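Local coordinates for protein serine protease inhibitor 4, isoform B (Drosophila melanogaster, PDB 4P0F) that probably inhibits serine-type and cysteine-type endopeptidases, at residues R143-I148 against A168-G173; Q176-K181 against N325-E330; P200-K205 against L271-A276. All blocks are in the same frame, centred on the assembly; numbering follows the deposited sequence.

Contact 1: residues R143-I148 against A168-G173; sequences RTNHLI and AIHFKG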
# COMPACT_ATOMS: atom_id res chain seq x y z
N ARG A 143 -11.61 -4.29 -9.70
CA ARG A 143 -11.60 -3.50 -8.47
C ARG A 143 -10.58 -2.36 -8.51
O ARG A 143 -10.50 -1.58 -7.56
CB ARG A 143 -11.29 -4.40 -7.26
CG ARG A 143 -12.25 -5.56 -7.05
CD ARG A 143 -13.62 -5.14 -6.54
NE ARG A 143 -14.48 -4.62 -7.61
CZ ARG A 143 -15.20 -5.38 -8.43
NH1 ARG A 143 -15.17 -6.71 -8.33
NH2 ARG A 143 -15.96 -4.81 -9.36
N THR A 144 -9.80 -2.26 -9.59
CA THR A 144 -8.73 -1.26 -9.67
C THR A 144 -8.78 -0.44 -10.96
O THR A 144 -7.77 0.13 -11.36
CB THR A 144 -7.31 -1.91 -9.56
OG1 THR A 144 -7.11 -2.84 -10.63
CG2 THR A 144 -7.11 -2.61 -8.22
N ASN A 145 -9.95 -0.40 -11.60
CA ASN A 145 -10.13 0.34 -12.85
C ASN A 145 -9.13 -0.15 -13.90
O ASN A 145 -8.59 0.63 -14.68
CB ASN A 145 -9.99 1.85 -12.62
CG ASN A 145 -10.56 2.68 -13.76
OD1 ASN A 145 -11.43 2.21 -14.51
ND2 ASN A 145 -10.07 3.91 -13.91
N HIS A 146 -8.90 -1.46 -13.87
CA HIS A 146 -7.97 -2.14 -14.77
C HIS A 146 -6.51 -1.67 -14.67
O HIS A 146 -5.72 -1.91 -15.58
CB HIS A 146 -8.45 -2.01 -16.21
CG HIS A 146 -9.81 -2.59 -16.43
ND1 HIS A 146 -10.02 -3.92 -16.70
CD2 HIS A 146 -11.04 -2.02 -16.40
CE1 HIS A 146 -11.32 -4.15 -16.83
NE2 HIS A 146 -11.96 -3.01 -16.66
N LEU A 147 -6.13 -1.06 -13.55
CA LEU A 147 -4.76 -0.57 -13.40
C LEU A 147 -3.79 -1.62 -12.88
O LEU A 147 -2.59 -1.54 -13.13
CB LEU A 147 -4.75 0.65 -12.48
CG LEU A 147 -5.50 1.86 -13.00
CD1 LEU A 147 -5.65 2.89 -11.88
CD2 LEU A 147 -4.79 2.46 -14.20
N ILE A 148 -4.31 -2.60 -12.14
CA ILE A 148 -3.48 -3.68 -11.61
C ILE A 148 -3.83 -4.95 -12.36
O ILE A 148 -4.90 -5.52 -12.16
CB ILE A 148 -3.67 -3.87 -10.10
CG1 ILE A 148 -3.44 -2.55 -9.34
CG2 ILE A 148 -2.76 -4.98 -9.57
CD1 ILE A 148 -2.06 -1.94 -9.50
N ALA A 168 -7.78 -5.38 -2.63
CA ALA A 168 -7.56 -4.41 -3.69
C ALA A 168 -8.01 -3.04 -3.21
O ALA A 168 -8.95 -2.94 -2.42
CB ALA A 168 -8.30 -4.81 -4.95
N ILE A 169 -7.33 -2.00 -3.66
CA ILE A 169 -7.68 -0.63 -3.29
C ILE A 169 -7.55 0.28 -4.51
O ILE A 169 -6.63 0.14 -5.31
CB ILE A 169 -6.79 -0.13 -2.11
CG1 ILE A 169 -7.09 1.32 -1.74
CG2 ILE A 169 -5.31 -0.31 -2.43
CD1 ILE A 169 -6.53 1.73 -0.38
N HIS A 170 -8.52 1.18 -4.66
CA HIS A 170 -8.51 2.13 -5.76
C HIS A 170 -8.86 3.51 -5.27
O HIS A 170 -9.83 3.69 -4.52
CB HIS A 170 -9.50 1.71 -6.85
CG HIS A 170 -9.55 2.67 -8.00
ND1 HIS A 170 -10.55 3.60 -8.15
CD2 HIS A 170 -8.70 2.85 -9.04
CE1 HIS A 170 -10.32 4.32 -9.24
NE2 HIS A 170 -9.21 3.88 -9.80
N PHE A 171 -8.08 4.48 -5.71
CA PHE A 171 -8.26 5.88 -5.35
C PHE A 171 -8.28 6.73 -6.61
O PHE A 171 -7.41 6.60 -7.47
CB PHE A 171 -7.16 6.34 -4.42
CG PHE A 171 -7.13 7.82 -4.20
CD1 PHE A 171 -8.08 8.44 -3.42
CD2 PHE A 171 -6.14 8.59 -4.79
CE1 PHE A 171 -8.05 9.82 -3.22
CE2 PHE A 171 -6.10 9.97 -4.59
CZ PHE A 171 -7.06 10.58 -3.81
N LYS A 172 -9.27 7.61 -6.70
CA LYS A 172 -9.27 8.65 -7.72
C LYS A 172 -9.81 9.93 -7.10
O LYS A 172 -10.97 10.00 -6.71
CB LYS A 172 -10.11 8.24 -8.93
CG LYS A 172 -10.23 9.35 -9.98
CD LYS A 172 -9.63 8.96 -11.31
CE LYS A 172 -9.94 9.99 -12.38
NZ LYS A 172 -9.45 9.56 -13.72
N GLY A 173 -8.95 10.93 -7.01
CA GLY A 173 -9.31 12.18 -6.38
C GLY A 173 -9.00 13.35 -7.28
O GLY A 173 -8.09 13.28 -8.10
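Thr144 and His170 bring the two backbones closest, their CA atoms 5.2 Å apart, yet no hydrogen bond joins the loop 143-148 to the strand 168-173. The loop leaves helix 129-143 and reverses in a type I' turn from Thr144 to Leu147, closed by Leu147 N on Thr144 O. His170 carries most of the contact. With CG anti to the backbone N (chi1 179°), its ring reaches from the strand to the backbone of the turn: CB lies 3.5 Å from Arg143 O, and CD2 sits 3.7 Å from Thr144 O. Asn145 approaches the ring through CB, 3.6 Å from His170 NE2, its amide plane turned 79° from that of the imidazole. Leu147 CD1 comes in at the ring edge, 4.2 Å from His170 CD2. Toward Ala168 the packing is mostly aliphatic, with Ala168 CB meeting Arg143 CB at 3.8 Å and Thr144 CG2 at 4.1 Å; the same threonine methyl also lies 4.0 Å from Ile169 O. Thr144 OG1 turns back instead to Val140 O and also accepts from Ile148 N, which ties the turn to the helix end. Glu330, on the neighbouring strand 328-341, completes the cluster: its OE2 receives both His170 NE2 and Asn145 ND2. Loop and central strand are thus joined through a shared carboxylate oxygen, whose negative charge would probably favour a protonated imidazole.

Contact 2: residues Q176-K181 against N325-E330; sequences QHQFAK and NEEGTE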
# COMPACT_ATOMS: atom_id res chain seq x y z
N GLN A 176 -8.32 19.83 -4.63
CA GLN A 176 -9.12 20.96 -4.18
C GLN A 176 -8.71 22.16 -5.01
O GLN A 176 -9.55 22.94 -5.45
CB GLN A 176 -8.91 21.22 -2.68
CG GLN A 176 -9.73 22.38 -2.14
CD GLN A 176 -11.22 22.08 -2.07
OE1 GLN A 176 -11.62 20.99 -1.67
NE2 GLN A 176 -12.04 23.05 -2.47
N HIS A 177 -7.40 22.29 -5.22
CA HIS A 177 -6.84 23.33 -6.09
C HIS A 177 -6.08 22.69 -7.24
O HIS A 177 -4.93 22.27 -7.08
CB HIS A 177 -5.92 24.26 -5.30
CG HIS A 177 -6.56 24.83 -4.08
ND1 HIS A 177 -7.68 25.63 -4.13
CD2 HIS A 177 -6.24 24.71 -2.77
CE1 HIS A 177 -8.02 25.99 -2.90
NE2 HIS A 177 -7.16 25.44 -2.06
N GLN A 178 -6.72 22.61 -8.40
CA GLN A 178 -6.09 22.00 -9.56
C GLN A 178 -5.03 22.90 -10.17
O GLN A 178 -5.07 24.13 -10.03
CB GLN A 178 -7.14 21.66 -10.61
CG GLN A 178 -8.17 20.63 -10.18
CD GLN A 178 -9.18 20.35 -11.26
OE1 GLN A 178 -8.83 20.08 -12.41
NE2 GLN A 178 -10.46 20.42 -10.91
N PHE A 179 -4.08 22.26 -10.84
CA PHE A 179 -3.07 22.94 -11.63
C PHE A 179 -3.68 23.27 -12.97
O PHE A 179 -4.56 22.55 -13.46
CB PHE A 179 -1.84 22.06 -11.84
CG PHE A 179 -1.15 21.62 -10.57
CD1 PHE A 179 -1.63 20.54 -9.83
CD2 PHE A 179 -0.00 22.26 -10.14
CE1 PHE A 179 -0.99 20.14 -8.69
CE2 PHE A 179 0.64 21.85 -8.97
CZ PHE A 179 0.15 20.79 -8.26
N ALA A 180 -3.21 24.35 -13.57
CA ALA A 180 -3.59 24.72 -14.92
C ALA A 180 -2.67 24.01 -15.90
O ALA A 180 -1.46 24.21 -15.87
CB ALA A 180 -3.50 26.22 -15.10
N LYS A 181 -3.24 23.20 -16.78
CA LYS A 181 -2.44 22.46 -17.76
C LYS A 181 -1.59 23.38 -18.63
O LYS A 181 -0.47 23.03 -18.99
CB LYS A 181 -3.34 21.60 -18.64
CG LYS A 181 -4.03 20.48 -17.90
CD LYS A 181 -4.81 19.57 -18.85
CE LYS A 181 -5.92 20.31 -19.58
NZ LYS A 181 -6.85 21.00 -18.64
N ASN A 325 -1.25 14.25 -11.86
CA ASN A 325 -1.31 15.26 -12.92
C ASN A 325 -2.06 16.50 -12.48
O ASN A 325 -2.29 16.71 -11.29
CB ASN A 325 -1.93 14.67 -14.19
CG ASN A 325 -3.40 14.30 -14.04
OD1 ASN A 325 -4.04 14.62 -13.04
ND2 ASN A 325 -3.94 13.63 -15.05
N GLU A 326 -2.44 17.35 -13.43
CA GLU A 326 -2.96 18.65 -13.09
C GLU A 326 -4.33 18.58 -12.43
O GLU A 326 -4.70 19.49 -11.68
CB GLU A 326 -3.04 19.53 -14.35
CG GLU A 326 -1.68 19.98 -14.90
CD GLU A 326 -1.04 18.98 -15.86
OE1 GLU A 326 -1.51 17.83 -15.96
OE2 GLU A 326 -0.06 19.38 -16.53
N GLU A 327 -5.08 17.52 -12.72
CA GLU A 327 -6.44 17.38 -12.21
C GLU A 327 -6.50 16.73 -10.83
O GLU A 327 -7.41 17.00 -10.05
CB GLU A 327 -7.29 16.56 -13.20
CG GLU A 327 -7.64 17.28 -14.49
CD GLU A 327 -6.43 17.55 -15.39
OE1 GLU A 327 -5.57 16.66 -15.52
OE2 GLU A 327 -6.36 18.66 -15.97
N GLY A 328 -5.57 15.83 -10.55
CA GLY A 328 -5.60 15.08 -9.31
C GLY A 328 -4.66 13.89 -9.34
O GLY A 328 -3.58 13.94 -9.92
N THR A 329 -5.11 12.81 -8.71
CA THR A 329 -4.31 11.61 -8.56
C THR A 329 -5.20 10.39 -8.73
O THR A 329 -6.34 10.39 -8.27
CB THR A 329 -3.63 11.55 -7.18
OG1 THR A 329 -2.77 12.68 -7.05
CG2 THR A 329 -2.83 10.27 -6.99
N GLU A 330 -4.69 9.39 -9.42
CA GLU A 330 -5.31 8.08 -9.43
C GLU A 330 -4.28 7.07 -8.99
O GLU A 330 -3.14 7.10 -9.46
CB GLU A 330 -5.88 7.71 -10.81
CG GLU A 330 -6.61 6.38 -10.78
CD GLU A 330 -7.41 6.08 -12.04
OE1 GLU A 330 -7.24 6.77 -13.07
OE2 GLU A 330 -8.23 5.12 -12.00
O HOH W 1 -6.70 20.83 -14.17
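Phe179 and Glu326 lie at the heart of this contact, in the breach of the serpin fold, where the loop after strand 161-174 passes the turn leading into strand 328-341, the inserted reactive-centre strand of the cleaved molecule. Phe179 N donates to Glu326 O over 3.0 Å, meeting a lone pair in the carbonyl plane, with the N-H...O angle bent to 145°. The Phe179 ring presents its edge to that same oxygen, CD1 being 3.7 Å from Glu326 O. Around this bond the packing is close. Glu326 CG rests 3.7 Å from Phe179 CB, and Lys181 CG covers Glu326 CB, the two side chains crossing at about a right angle. A bend at chi2 (87°) turns the Glu326 carboxylate aside, where OE2 bonds to Thr184 OG1 and forms a salt bridge with Arg273. Replacing Glu326 by an alanine would probably leave the guanidinium of Arg273 and the hydroxyl of Thr184 without this mate, and open a gap beside Phe179 CB. The outer side is looser. Gln178 runs extended past Glu327, its OE1 3.7 Å from Glu327 CG, and the exposed Lys181 folds back so that NZ reaches Glu327 OE2 in a long salt bridge of 3.6 Å. A water lies 2.8 Å from both Phe179 O and Glu327 OE2, linking a backbone carbonyl of one segment to a carboxylate of the other. Asn325 holds the turn itself, an Asx turn: OD1 accepts Glu327 N from above the carbonyl plane, and Gly328 N at 3.2 Å almost in line with its C=O bond.

Contact 3: residues P200-K205 against L271-A276; sequences PMMSLK and LPRFKA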
# COMPACT_ATOMS: atom_id res chain seq x y z
N PRO A 200 8.01 17.35 -17.27
CA PRO A 200 6.90 18.28 -17.08
C PRO A 200 6.70 18.66 -15.62
O PRO A 200 6.52 17.77 -14.78
CB PRO A 200 5.69 17.51 -17.61
CG PRO A 200 6.08 16.08 -17.51
CD PRO A 200 7.55 16.05 -17.79
N MET A 201 6.78 19.96 -15.34
CA MET A 201 6.59 20.50 -14.00
C MET A 201 5.33 21.34 -13.94
O MET A 201 5.19 22.32 -14.67
CB MET A 201 7.79 21.35 -13.58
CG MET A 201 9.04 20.57 -13.37
SD MET A 201 8.95 19.63 -11.84
CE MET A 201 10.63 19.04 -11.76
N MET A 202 4.43 20.95 -13.05
CA MET A 202 3.19 21.67 -12.82
C MET A 202 3.45 22.77 -11.81
O MET A 202 4.16 22.55 -10.84
CB MET A 202 2.11 20.71 -12.33
CG MET A 202 2.07 19.43 -13.14
SD MET A 202 0.75 18.31 -12.69
CE MET A 202 1.22 17.82 -11.03
N SER A 203 2.84 23.93 -12.03
CA SER A 203 3.07 25.11 -11.20
C SER A 203 1.77 25.64 -10.62
O SER A 203 0.80 25.82 -11.36
CB SER A 203 3.73 26.25 -12.00
OG SER A 203 5.05 25.93 -12.41
N LEU A 204 1.78 25.98 -9.34
CA LEU A 204 0.58 26.50 -8.70
C LEU A 204 0.94 27.32 -7.48
O LEU A 204 1.79 26.92 -6.69
CB LEU A 204 -0.33 25.33 -8.33
CG LEU A 204 -1.68 25.55 -7.67
CD1 LEU A 204 -2.60 26.36 -8.56
CD2 LEU A 204 -2.28 24.19 -7.35
N LYS A 205 0.31 28.49 -7.34
CA LYS A 205 0.42 29.29 -6.12
C LYS A 205 -0.91 29.25 -5.37
O LYS A 205 -1.94 29.66 -5.90
CB LYS A 205 0.82 30.73 -6.43
CG LYS A 205 2.17 30.84 -7.11
CD LYS A 205 2.56 32.29 -7.34
CE LYS A 205 3.88 32.40 -8.10
NZ LYS A 205 3.73 32.00 -9.53
N LEU A 271 5.59 20.80 -9.04
CA LEU A 271 5.47 19.35 -8.84
C LEU A 271 5.54 18.64 -10.18
O LEU A 271 4.86 19.05 -11.11
CB LEU A 271 4.15 19.02 -8.14
CG LEU A 271 3.92 17.57 -7.74
CD1 LEU A 271 4.89 17.18 -6.63
CD2 LEU A 271 2.50 17.40 -7.27
N PRO A 272 6.34 17.57 -10.29
CA PRO A 272 6.34 16.85 -11.57
C PRO A 272 5.01 16.16 -11.85
O PRO A 272 4.35 15.68 -10.93
CB PRO A 272 7.45 15.79 -11.39
CG PRO A 272 8.21 16.20 -10.16
CD PRO A 272 7.26 16.97 -9.31
N ARG A 273 4.63 16.15 -13.12
CA ARG A 273 3.55 15.31 -13.60
C ARG A 273 4.16 13.93 -13.83
O ARG A 273 4.91 13.73 -14.78
CB ARG A 273 2.95 15.90 -14.89
CG ARG A 273 1.70 15.19 -15.41
CD ARG A 273 1.09 15.94 -16.62
NE ARG A 273 1.95 15.86 -17.79
CZ ARG A 273 2.08 16.81 -18.71
NH1 ARG A 273 1.43 17.98 -18.62
NH2 ARG A 273 2.89 16.60 -19.73
N PHE A 274 3.87 12.98 -12.94
CA PHE A 274 4.58 11.70 -12.98
C PHE A 274 3.67 10.52 -12.75
O PHE A 274 2.54 10.66 -12.28
CB PHE A 274 5.72 11.70 -11.94
CG PHE A 274 5.26 11.50 -10.51
CD1 PHE A 274 4.89 12.58 -9.72
CD2 PHE A 274 5.24 10.23 -9.94
CE1 PHE A 274 4.49 12.40 -8.40
CE2 PHE A 274 4.84 10.04 -8.63
CZ PHE A 274 4.46 11.12 -7.85
N LYS A 275 4.17 9.35 -13.11
CA LYS A 275 3.47 8.11 -12.82
C LYS A 275 4.51 7.09 -12.38
O LYS A 275 5.69 7.22 -12.70
CB LYS A 275 2.67 7.62 -14.02
CG LYS A 275 3.48 7.00 -15.13
CD LYS A 275 2.56 6.56 -16.27
CE LYS A 275 3.34 5.97 -17.43
NZ LYS A 275 2.50 5.78 -18.65
N ALA A 276 4.07 6.10 -11.61
CA ALA A 276 4.97 5.04 -11.18
C ALA A 276 4.19 3.75 -11.04
O ALA A 276 3.00 3.76 -10.74
CB ALA A 276 5.65 5.42 -9.87
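Met202 and Leu271 form an antiparallel hydrogen-bonded pair, with Met202 N reaching Leu271 O at 2.7 Å and Leu271 N returning to Met202 O at 2.9 Å. One step along, Met201 faces Pro272 as a non-hydrogen-bonded pair, and Arg273 N then donates to Pro200 O over 3.0 Å in a fairly straight bond (164°). Side chains pack on both faces of this ladder. Met201 and Pro272 lie side by side, pointing the same way, with Met201 SD 3.9 Å from Pro272 CG. On the other face Met202 bends at chi3 (-66°), which brings CE to 4.0 Å from Leu271 CD2 while SD rests on Arg273 CB. At the end of the pairing Arg273 arches over Pro200, whose CB sits 3.6 Å from Arg273 NH2 on one face of the guanidinium, offset toward its rim. Further out, Phe360 packs on Pro272, Met201 touches Asp187 and Phe189 of strand 185-189, and Phe179 lies against Met202. NH1 of Arg273 is held by the carboxylate of Glu326, which probably steadies the guanidinium against the proline. These are neighbouring strands of serpin sheet C. Pro272 has no N-H to give, but its non-hydrogen-bonded position asks none of it toward strand 197-213, so the ladder runs past the proline without losing a bond.

Overall arrangement
Following the chain from the N terminus, contact 1 comes first: the loop after helix 129-143 meets strand 161-174 and closes a short loop of 19 intervening residues. Contact 2 opens only after contact 1 has closed, and spans 143 residues before reaching the start of strand 328-341. Contact 3 is nested inside that span, pairing strands 197-213 and 263-281. Contacts 1 and 2 meet through Glu330, with centres about 18 Å apart; contacts 2 and 3, about 9 Å between centres, meet through Glu326 and Arg273. The inserted strand and the turn before it are thus tied, through Glu330, to the loop after helix 129-143 and, through Glu326, to strand 263-281.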